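Long-range contacts in alkylpurine DNA glycosylase AlkC (Pseudomonas fluorescens, PDB 5VHV), which probably hydrolyses the N-glycosidic bond of alkylated purines in DNA, starting base excision repair without flipping the damaged nucleotide out of the helix: residues A[113-118]-A[146-151]; A[166-171]-A[201-206]; A[256-261]-A[273-278]. One frame throughout, in Å; residues are numbered along the deposited sequence.

Contact 1: A[113-118]-A[146-151]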
loop_
_atom_site.group_PDB
_atom_site.type_symbol
_atom_site.label_atom_id
_atom_site.label_comp_id
_atom_site.label_asym_id
_atom_site.label_seq_id
_atom_site.Cartn_x
_atom_site.Cartn_y
_atom_site.Cartn_z
ATOM N N PHE A 113 -2.729 14.119 12.598
ATOM C CA PHE A 113 -4.049 13.713 13.069
ATOM C C PHE A 113 -4.683 12.668 12.172
ATOM O O PHE A 113 -5.574 11.937 12.607
ATOM C CB PHE A 113 -4.960 14.952 13.141
ATOM C CG PHE A 113 -4.498 15.957 14.147
ATOM C CD1 PHE A 113 -4.894 15.848 15.468
ATOM C CD2 PHE A 113 -3.617 16.978 13.791
ATOM C CE1 PHE A 113 -4.462 16.750 16.415
ATOM C CE2 PHE A 113 -3.183 17.888 14.736
ATOM C CZ PHE A 113 -3.595 17.774 16.051
ATOM N N GLY A 114 -4.252 12.587 10.931
ATOM C CA GLY A 114 -4.593 11.449 10.116
ATOM C C GLY A 114 -3.505 11.226 9.096
ATOM O O GLY A 114 -2.486 10.565 9.350
ATOM N N SER A 115 -3.723 11.812 7.931
ATOM C CA SER A 115 -2.733 11.775 6.871
ATOM C C SER A 115 -3.086 12.759 5.767
ATOM O O SER A 115 -4.220 12.765 5.286
ATOM C CB SER A 115 -2.634 10.378 6.277
ATOM O OG SER A 115 -1.796 10.419 5.136
ATOM N N ALA A 116 -2.107 13.541 5.320
ATOM C CA ALA A 116 -2.256 14.443 4.192
ATOM C C ALA A 116 -1.871 13.795 2.869
ATOM O O ALA A 116 -1.684 14.504 1.874
ATOM C CB ALA A 116 -1.430 15.720 4.434
ATOM N N GLU A 117 -1.811 12.458 2.817
ATOM C CA GLU A 117 -1.297 11.770 1.639
ATOM C C GLU A 117 -2.150 11.999 0.401
ATOM O O GLU A 117 -1.614 12.004 -0.705
ATOM C CB GLU A 117 -1.188 10.262 1.894
ATOM C CG GLU A 117 -2.518 9.527 2.032
ATOM C CD GLU A 117 -2.316 8.164 2.685
ATOM O OE1 GLU A 117 -2.505 7.157 1.990
ATOM O OE2 GLU A 117 -1.990 8.104 3.895
ATOM N N PHE A 118 -3.470 12.154 0.553
ATOM C CA PHE A 118 -4.318 12.440 -0.606
ATOM C C PHE A 118 -4.246 13.911 -0.999
ATOM O O PHE A 118 -4.150 14.244 -2.190
ATOM C CB PHE A 118 -5.760 12.030 -0.304
ATOM C CG PHE A 118 -5.876 10.598 0.111
ATOM C CD1 PHE A 118 -5.497 9.598 -0.774
ATOM C CD2 PHE A 118 -6.324 10.250 1.367
ATOM C CE1 PHE A 118 -5.561 8.282 -0.404
ATOM C CE2 PHE A 118 -6.396 8.931 1.746
ATOM C CZ PHE A 118 -6.009 7.946 0.862
ATOM N N VAL A 146 5.630 13.382 9.515
ATOM C CA VAL A 146 5.935 14.306 8.433
ATOM C C VAL A 146 6.892 13.659 7.431
ATOM O O VAL A 146 6.730 13.799 6.216
ATOM C CB VAL A 146 6.484 15.613 9.043
ATOM C CG1 VAL A 146 6.947 16.613 7.961
ATOM C CG2 VAL A 146 5.412 16.241 9.959
ATOM N N ARG A 147 7.877 12.901 7.911
ATOM C CA ARG A 147 8.758 12.178 7.001
ATOM C C ARG A 147 7.980 11.148 6.204
ATOM O O ARG A 147 8.206 10.980 4.996
ATOM C CB ARG A 147 9.885 11.504 7.774
ATOM C CG ARG A 147 10.817 12.502 8.493
ATOM C CD ARG A 147 12.150 11.886 8.857
ATOM N NE ARG A 147 12.058 10.658 9.670
ATOM C CZ ARG A 147 11.772 10.641 10.972
ATOM N NH1 ARG A 147 11.521 11.769 11.630
ATOM N NH2 ARG A 147 11.732 9.483 11.615
ATOM N N ARG A 148 7.051 10.453 6.858
ATOM C CA ARG A 148 6.265 9.443 6.160
ATOM C C ARG A 148 5.424 10.063 5.053
ATOM O O ARG A 148 5.297 9.496 3.958
ATOM C CB ARG A 148 5.407 8.680 7.177
ATOM C CG ARG A 148 4.669 7.464 6.609
ATOM C CD ARG A 148 3.296 7.815 6.024
ATOM N NE ARG A 148 2.546 6.588 5.748
ATOM C CZ ARG A 148 1.306 6.537 5.275
ATOM N NH1 ARG A 148 0.634 7.664 5.016
ATOM N NH2 ARG A 148 0.732 5.344 5.079
ATOM N N LEU A 149 4.844 11.237 5.312
ATOM C CA LEU A 149 4.110 11.958 4.279
ATOM C C LEU A 149 4.987 12.232 3.053
ATOM O O LEU A 149 4.523 12.137 1.907
ATOM C CB LEU A 149 3.577 13.268 4.860
ATOM C CG LEU A 149 2.868 14.255 3.940
ATOM C CD1 LEU A 149 1.637 13.573 3.308
ATOM C CD2 LEU A 149 2.436 15.508 4.707
ATOM N N ALA A 150 6.242 12.628 3.278
ATOM C CA ALA A 150 7.143 12.952 2.170
ATOM C C ALA A 150 7.302 11.771 1.211
ATOM O O ALA A 150 7.299 11.946 -0.015
ATOM C CB ALA A 150 8.503 13.386 2.731
ATOM N N SER A 151 7.389 10.552 1.761
ATOM C CA SER A 151 7.533 9.331 0.974
ATOM C C SER A 151 6.201 8.827 0.425
ATOM O O SER A 151 6.125 8.396 -0.732
ATOM C CB SER A 151 8.158 8.236 1.839
ATOM O OG SER A 151 8.181 7.005 1.120
HETATM O O HOH W 1 1.036 10.496 5.324
HETATM O O HOH W 2 -0.956 5.144 2.780
#
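Ser115, in the loop between helix 100-110 and helix 119-126, faces Arg148 of helix 144-152. Its OG accepts from the backbone N of Glu117, making an ST turn, and donates to the Glu117 carboxylate, with OG and OE2 2.6 Å apart. A water joins the same OG to Arg148 NH1. Next, Ala116 meets Leu149: Leu149 CD1 lies over the peptide that leads into Glu117, 3.5 Å from Ala116 C, while Leu149 CD2 touches Ala116 CB at 3.9 Å. Glu117 carries the charged part. With CG set between its backbone N and carbonyl carbon (chi1 69°), the extended chain brings OE2 2.9 Å from Arg148 NH1, in a fairly straight salt bridge. The bond lies in the guanidinium plane but comes in from above the carboxylate plane, the two groups being turned 54° apart. A second water lies between Glu117 OE1 and Arg148 NH2 and accepts from the latter. OE2 thus accepts from both Ser115 and Arg148, which should fix the carboxylate's rotation. Arg148 NH2 in turn forms a salt bridge to a phosphate of the bound DNA. The buried guanidinium therefore sits between two anions, and Glu117, itself held by Ser115, is likely to act as a second shell orienting the arginine toward the phosphate.

Contact 2: A[166-171]-A[201-206]; sequences EVQADP and TKDHPE. With nucleotides of chain C.
Gln168, near the end of helix 165-169, meets the 201-206 segment with both its side chain and its backbone carbonyl. The side chain is almost fully extended, with CG trans to the backbone N (chi1 -162°), and reaches across to Asp203, where NE2 donates to OD2 at 3.0 Å. The hydrogen bond lies in the plane of the Gln168 amide yet meets the carboxylate from above its plane, since the two flat groups are turned well away from each other. Asp203 OD2 also forms a salt bridge with Arg157, so the carboxylate probably answers mainly to that charge and accepts the amide as a second donor. The backbone O of Gln168 accepts a hydrogen bond from His204 NE2, 2.9 Å away. Here the oxygen lies in the ring plane and the donor in the carbonyl plane, but the bond is bent, with an angle of 130° at the hydrogen, and His204 CD2 is only 3.2 Å from Gln168 O. With CG beside its backbone N (chi1 -54°), His204, the N-cap residue of helix 205-213, presents one ring face to Pro171. The Pro171 CD atom stands 4.2 Å from the centroid of the His204 ring, close to the ring normal, in a CH-pi contact, and Pro171 CG is 3.8 Å from His204 CD2. Pro171 also touches Trp207 of the same helix. Lys202 leads away from this interface: its chain, kinked at chi2 and chi4, carries NZ to OP1 of DA6 of chain C, 2.8 Å off. A surface contact between the C-terminal end of one helix and the residues leading into another, bordered by a lysine on the DNA backbone, is consistent with the family's helical-repeat scaffold, whose concave side typically holds the duplex.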
loop_
_atom_site.group_PDB
_atom_site.type_symbol
_atom_site.label_atom_id
_atom_site.label_comp_id
_atom_site.label_asym_id
_atom_site.label_seq_id
_atom_site.Cartn_x
_atom_site.Cartn_y
_atom_site.Cartn_z
ATOM N N GLU A 166 4.005 12.307 -13.531
ATOM C CA GLU A 166 5.311 12.960 -13.600
ATOM C C GLU A 166 6.344 12.208 -12.765
ATOM O O GLU A 166 7.493 12.023 -13.200
ATOM C CB GLU A 166 5.163 14.424 -13.141
ATOM C CG GLU A 166 6.424 15.236 -13.222
ATOM C CD GLU A 166 6.181 16.745 -13.191
ATOM O OE1 GLU A 166 5.061 17.184 -12.846
ATOM O OE2 GLU A 166 7.123 17.488 -13.533
ATOM N N VAL A 167 5.941 11.755 -11.571
ATOM C CA VAL A 167 6.797 10.933 -10.715
ATOM C C VAL A 167 7.039 9.569 -11.351
ATOM O O VAL A 167 8.167 9.065 -11.394
ATOM C CB VAL A 167 6.155 10.789 -9.322
ATOM C CG1 VAL A 167 6.930 9.816 -8.442
ATOM C CG2 VAL A 167 6.074 12.140 -8.647
ATOM N N GLN A 168 5.969 8.943 -11.817
ATOM C CA GLN A 168 6.054 7.615 -12.405
ATOM C C GLN A 168 7.054 7.574 -13.548
ATOM O O GLN A 168 7.785 6.586 -13.712
ATOM C CB GLN A 168 4.648 7.228 -12.870
ATOM C CG GLN A 168 4.366 5.810 -13.127
ATOM C CD GLN A 168 2.898 5.630 -13.430
ATOM O OE1 GLN A 168 2.113 6.594 -13.364
ATOM N NE2 GLN A 168 2.515 4.425 -13.772
ATOM N N ALA A 169 7.128 8.655 -14.333
ATOM C CA ALA A 169 7.997 8.702 -15.504
ATOM C C ALA A 169 9.453 8.977 -15.172
ATOM O O ALA A 169 10.310 8.730 -16.021
ATOM C CB ALA A 169 7.520 9.781 -16.482
ATOM N N ASP A 170 9.763 9.484 -13.980
ATOM C CA ASP A 170 11.129 9.914 -13.669
ATOM C C ASP A 170 11.460 9.646 -12.211
ATOM O O ASP A 170 11.247 10.501 -11.343
ATOM C CB ASP A 170 11.321 11.392 -13.988
ATOM C CG ASP A 170 12.748 11.843 -13.806
ATOM O OD1 ASP A 170 13.613 11.018 -13.446
ATOM O OD2 ASP A 170 13.010 13.037 -14.027
ATOM N N PRO A 171 12.030 8.476 -11.908
ATOM C CA PRO A 171 12.402 8.178 -10.515
ATOM C C PRO A 171 13.462 9.095 -9.931
ATOM O O PRO A 171 13.649 9.077 -8.705
ATOM C CB PRO A 171 12.930 6.731 -10.585
ATOM C CG PRO A 171 12.586 6.224 -11.904
ATOM C CD PRO A 171 12.344 7.368 -12.822
ATOM N N THR A 201 9.077 -0.231 -9.117
ATOM C CA THR A 201 9.472 -1.434 -9.829
ATOM C C THR A 201 8.457 -1.808 -10.894
ATOM O O THR A 201 8.795 -2.591 -11.792
ATOM C CB THR A 201 9.697 -2.660 -8.912
ATOM O OG1 THR A 201 8.469 -3.122 -8.335
ATOM C CG2 THR A 201 10.731 -2.402 -7.833
ATOM N N LYS A 202 7.226 -1.280 -10.817
ATOM C CA LYS A 202 6.227 -1.602 -11.834
ATOM C C LYS A 202 6.575 -0.971 -13.175
ATOM O O LYS A 202 6.147 -1.469 -14.222
ATOM C CB LYS A 202 4.829 -1.142 -11.400
ATOM C CG LYS A 202 4.383 -1.684 -10.009
ATOM C CD LYS A 202 4.720 -3.149 -9.783
ATOM C CE LYS A 202 4.262 -3.620 -8.391
ATOM N NZ LYS A 202 2.789 -3.440 -8.237
ATOM N N ASP A 203 7.320 0.124 -13.164
ATOM C CA ASP A 203 7.661 0.849 -14.385
ATOM C C ASP A 203 9.150 0.965 -14.647
ATOM O O ASP A 203 9.535 1.111 -15.806
ATOM C CB ASP A 203 7.073 2.260 -14.350
ATOM C CG ASP A 203 5.572 2.248 -14.459
ATOM O OD1 ASP A 203 5.077 1.771 -15.492
ATOM O OD2 ASP A 203 4.905 2.660 -13.506
ATOM N N HIS A 204 9.997 0.944 -13.614
ATOM C CA HIS A 204 11.445 1.094 -13.791
ATOM C C HIS A 204 12.170 0.121 -12.874
ATOM O O HIS A 204 12.891 0.522 -11.952
ATOM C CB HIS A 204 11.877 2.533 -13.516
ATOM C CG HIS A 204 11.133 3.544 -14.324
ATOM N ND1 HIS A 204 11.467 3.842 -15.628
ATOM C CD2 HIS A 204 10.060 4.310 -14.023
ATOM C CE1 HIS A 204 10.638 4.759 -16.090
ATOM N NE2 HIS A 204 9.776 5.061 -15.136
ATOM N N PRO A 205 11.998 -1.183 -13.110
ATOM C CA PRO A 205 12.616 -2.170 -12.217
ATOM C C PRO A 205 14.124 -2.059 -12.142
ATOM O O PRO A 205 14.691 -2.174 -11.047
ATOM C CB PRO A 205 12.170 -3.512 -12.825
ATOM C CG PRO A 205 11.835 -3.214 -14.237
ATOM C CD PRO A 205 11.253 -1.828 -14.202
ATOM N N GLU A 206 14.801 -1.846 -13.276
ATOM C CA GLU A 206 16.261 -1.798 -13.259
ATOM C C GLU A 206 16.768 -0.629 -12.438
ATOM O O GLU A 206 17.836 -0.721 -11.820
ATOM C CB GLU A 206 16.806 -1.703 -14.683
ATOM C CG GLU A 206 16.523 -2.935 -15.529
ATOM C CD GLU A 206 16.941 -2.773 -16.982
ATOM O OE1 GLU A 206 17.152 -1.625 -17.426
ATOM O OE2 GLU A 206 17.061 -3.801 -17.682
ATOM P P DA C 6 1.086 -4.749 -5.301
ATOM O OP1 DA C 6 2.374 -4.039 -5.585
ATOM O OP2 DA C 6 1.070 -6.142 -4.815
ATOM O "O5'" DA C 6 0.183 -3.938 -4.281
ATOM C "C5'" DA C 6 0.161 -2.511 -4.322
ATOM C "C4'" DA C 6 -0.908 -1.984 -3.398
ATOM O "O4'" DA C 6 -2.206 -2.420 -3.871
ATOM C "C3'" DA C 6 -0.796 -2.486 -1.937
ATOM O "O3'" DA C 6 -0.625 -1.398 -1.029
ATOM C "C2'" DA C 6 -2.107 -3.197 -1.686
ATOM C "C1'" DA C 6 -3.011 -2.603 -2.737
ATOM N N9 DA C 6 -4.163 -3.435 -3.031
ATOM C C8 DA C 6 -4.179 -4.776 -3.294
ATOM N N7 DA C 6 -5.384 -5.264 -3.457
ATOM C C5 DA C 6 -6.207 -4.173 -3.247
ATOM C C6 DA C 6 -7.602 -4.023 -3.250
ATOM N N6 DA C 6 -8.456 -5.037 -3.494
ATOM N N1 DA C 6 -8.101 -2.784 -3.028
ATOM C C2 DA C 6 -7.251 -1.779 -2.790
ATOM N N3 DA C 6 -5.919 -1.808 -2.741
ATOM C C4 DA C 6 -5.460 -3.042 -2.982
#

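Contact 3: A[256-261]-A[273-278]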
loop_
_atom_site.group_PDB
_atom_site.type_symbol
_atom_site.label_atom_id
_atom_site.label_comp_id
_atom_site.label_asym_id
_atom_site.label_seq_id
_atom_site.Cartn_x
_atom_site.Cartn_y
_atom_site.Cartn_z
ATOM N N HIS A 256 10.597 -33.786 -3.791
ATOM C CA HIS A 256 9.963 -35.094 -3.638
ATOM C C HIS A 256 8.514 -34.942 -3.204
ATOM O O HIS A 256 8.134 -33.947 -2.576
ATOM C CB HIS A 256 10.668 -35.977 -2.593
ATOM C CG HIS A 256 12.129 -36.155 -2.833
ATOM N ND1 HIS A 256 12.626 -36.901 -3.882
ATOM C CD2 HIS A 256 13.204 -35.687 -2.158
ATOM C CE1 HIS A 256 13.946 -36.886 -3.840
ATOM N NE2 HIS A 256 14.321 -36.158 -2.803
ATOM N N HIS A 257 7.712 -35.952 -3.534
ATOM C CA HIS A 257 6.351 -36.075 -3.013
ATOM C C HIS A 257 5.440 -34.927 -3.454
ATOM O O HIS A 257 4.472 -34.608 -2.761
ATOM C CB HIS A 257 6.336 -36.145 -1.473
ATOM C CG HIS A 257 7.315 -37.114 -0.881
ATOM N ND1 HIS A 257 7.388 -38.432 -1.267
ATOM C CD2 HIS A 257 8.230 -36.960 0.107
ATOM C CE1 HIS A 257 8.334 -39.044 -0.570
ATOM N NE2 HIS A 257 8.856 -38.171 0.273
ATOM N N LEU A 258 5.703 -34.263 -4.574
ATOM C CA LEU A 258 4.910 -33.080 -4.906
ATOM C C LEU A 258 3.482 -33.497 -5.215
ATOM O O LEU A 258 3.257 -34.417 -6.001
ATOM C CB LEU A 258 5.515 -32.336 -6.100
ATOM C CG LEU A 258 4.654 -31.192 -6.674
ATOM C CD1 LEU A 258 4.420 -30.108 -5.660
ATOM C CD2 LEU A 258 5.264 -30.570 -7.926
ATOM N N MET A 259 2.521 -32.864 -4.558
ATOM C CA MET A 259 1.133 -33.171 -4.845
ATOM C C MET A 259 0.248 -31.989 -4.495
ATOM O O MET A 259 0.591 -31.144 -3.655
ATOM C CB MET A 259 0.676 -34.421 -4.081
ATOM C CG MET A 259 0.547 -34.247 -2.592
ATOM S SD MET A 259 0.138 -35.824 -1.747
ATOM C CE MET A 259 1.744 -36.598 -1.739
ATOM N N VAL A 260 -0.896 -31.936 -5.161
ATOM C CA VAL A 260 -2.009 -31.089 -4.754
ATOM C C VAL A 260 -3.196 -32.007 -4.525
ATOM O O VAL A 260 -3.497 -32.858 -5.372
ATOM C CB VAL A 260 -2.314 -30.005 -5.803
ATOM C CG1 VAL A 260 -3.566 -29.237 -5.442
ATOM C CG2 VAL A 260 -1.150 -29.041 -5.914
ATOM N N THR A 261 -3.824 -31.885 -3.366
ATOM C CA THR A 261 -4.985 -32.691 -3.037
ATOM C C THR A 261 -6.081 -31.801 -2.481
ATOM O O THR A 261 -5.790 -30.762 -1.870
ATOM C CB THR A 261 -4.650 -33.769 -2.005
ATOM O OG1 THR A 261 -4.241 -33.137 -0.800
ATOM C CG2 THR A 261 -3.535 -34.630 -2.495
ATOM N N LEU A 273 -1.276 -27.962 -1.075
ATOM C CA LEU A 273 -0.029 -28.101 -1.811
ATOM C C LEU A 273 1.039 -28.626 -0.860
ATOM O O LEU A 273 1.272 -28.039 0.201
ATOM C CB LEU A 273 0.394 -26.746 -2.385
ATOM C CG LEU A 273 1.812 -26.651 -2.938
ATOM C CD1 LEU A 273 2.029 -27.579 -4.141
ATOM C CD2 LEU A 273 2.092 -25.203 -3.351
ATOM N N SER A 274 1.693 -29.727 -1.226
ATOM C CA SER A 274 2.775 -30.193 -0.374
ATOM C C SER A 274 3.881 -30.825 -1.211
ATOM O O SER A 274 3.646 -31.333 -2.311
ATOM C CB SER A 274 2.269 -31.177 0.697
ATOM O OG SER A 274 1.748 -32.373 0.138
ATOM N N PHE A 275 5.094 -30.739 -0.681
ATOM C CA PHE A 275 6.286 -31.339 -1.273
ATOM C C PHE A 275 7.407 -31.270 -0.239
ATOM O O PHE A 275 7.302 -30.587 0.791
ATOM C CB PHE A 275 6.694 -30.626 -2.563
ATOM C CG PHE A 275 6.874 -29.142 -2.399
ATOM C CD1 PHE A 275 5.788 -28.284 -2.487
ATOM C CD2 PHE A 275 8.127 -28.604 -2.124
ATOM C CE1 PHE A 275 5.947 -26.904 -2.330
ATOM C CE2 PHE A 275 8.289 -27.236 -1.963
ATOM C CZ PHE A 275 7.192 -26.386 -2.065
ATOM N N THR A 276 8.488 -31.972 -0.545
ATOM C CA THR A 276 9.689 -32.012 0.272
ATOM C C THR A 276 10.871 -31.564 -0.580
ATOM O O THR A 276 11.009 -31.993 -1.730
ATOM C CB THR A 276 9.917 -33.425 0.809
ATOM O OG1 THR A 276 8.737 -33.865 1.499
ATOM C CG2 THR A 276 11.116 -33.461 1.761
ATOM N N LEU A 277 11.709 -30.696 -0.023
ATOM C CA LEU A 277 12.957 -30.289 -0.658
ATOM C C LEU A 277 14.107 -30.978 0.052
ATOM O O LEU A 277 14.193 -30.928 1.279
ATOM C CB LEU A 277 13.145 -28.773 -0.596
ATOM C CG LEU A 277 12.083 -27.947 -1.314
ATOM C CD1 LEU A 277 12.336 -26.464 -1.099
ATOM C CD2 LEU A 277 12.057 -28.267 -2.804
ATOM N N GLU A 278 14.974 -31.626 -0.718
ATOM C CA GLU A 278 16.170 -32.265 -0.195
ATOM C C GLU A 278 17.394 -31.530 -0.721
ATOM O O GLU A 278 17.599 -31.456 -1.937
ATOM C CB GLU A 278 16.229 -33.734 -0.598
ATOM C CG GLU A 278 17.504 -34.446 -0.114
ATOM C CD GLU A 278 17.814 -35.702 -0.897
ATOM O OE1 GLU A 278 18.969 -36.175 -0.825
ATOM O OE2 GLU A 278 16.909 -36.209 -1.588
HETATM O O HOH W 3 3.745 -34.117 -0.226
#
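His256 and Glu278 meet at one end of this antiparallel strand pair, imidazole edge against carboxylate. The two planes are only 25° apart, and NE2 of His256 donates to OE2 of Glu278 at 2.9 Å, approaching nearly in line with the C-O bond. Glu278 reaches the ring with an extended chain, CG opposite its backbone N (chi1 178°). Losing the His256 imidazole to an alanine here is likely to leave the Glu278 carboxylate without this donor and freer to turn, with a weak, long ion pair to Lys254 remaining. The next ring, His257, lies alongside Thr276, its CD2 edge 3.4 Å from Thr276 OG1, while Thr276 OG1 is hydrogen-bonded to His321. Met259 and Ser274 share this face of the sheet, Met259 CG resting 3.5 Å from Ser274 OG, and a water joins that hydroxyl to His257 O. On the other face Leu258 CD1 touches Leu273 CD1 at 3.8 Å and Phe275 CB at 3.9 Å, crossing Leu273 at a slant. Val260 CG2 meets the same Leu273 methyl at 3.9 Å. Leu258, Leu273 and Phe275 go on to touch Val343 and Val345 of strand 339-347. Paired backbone bonds link His256 with Thr276 and Met259 with Ser274. Between them the register slips by one residue, so His257 and Leu258 bulge opposite Phe275. The bulged hairpin, its apolar face packed on strand 339-347, is consistent with the immunoglobulin-like domain of AlkC.

The three contacts follow one another along the chain, each closing before the next opens. Contacts 1 and 2 belong to the helical part, both within the DNA alkylation repair region. Their centres lie about 21 Å apart, and helix 165-169 of the second is the next helix along the chain after helix 144-152 of the first. Contact 3 lies in the beta part, joining strands 253-265 and 270-279; its centre is about 38 Å from that of contact 2 and about 45 Å from that of contact 1, across the chain's centre. Contacts 1 and 2 each place a basic side chain on a DNA phosphate, whereas contact 3 comes no nearer than about 11 Å to the nucleic acid.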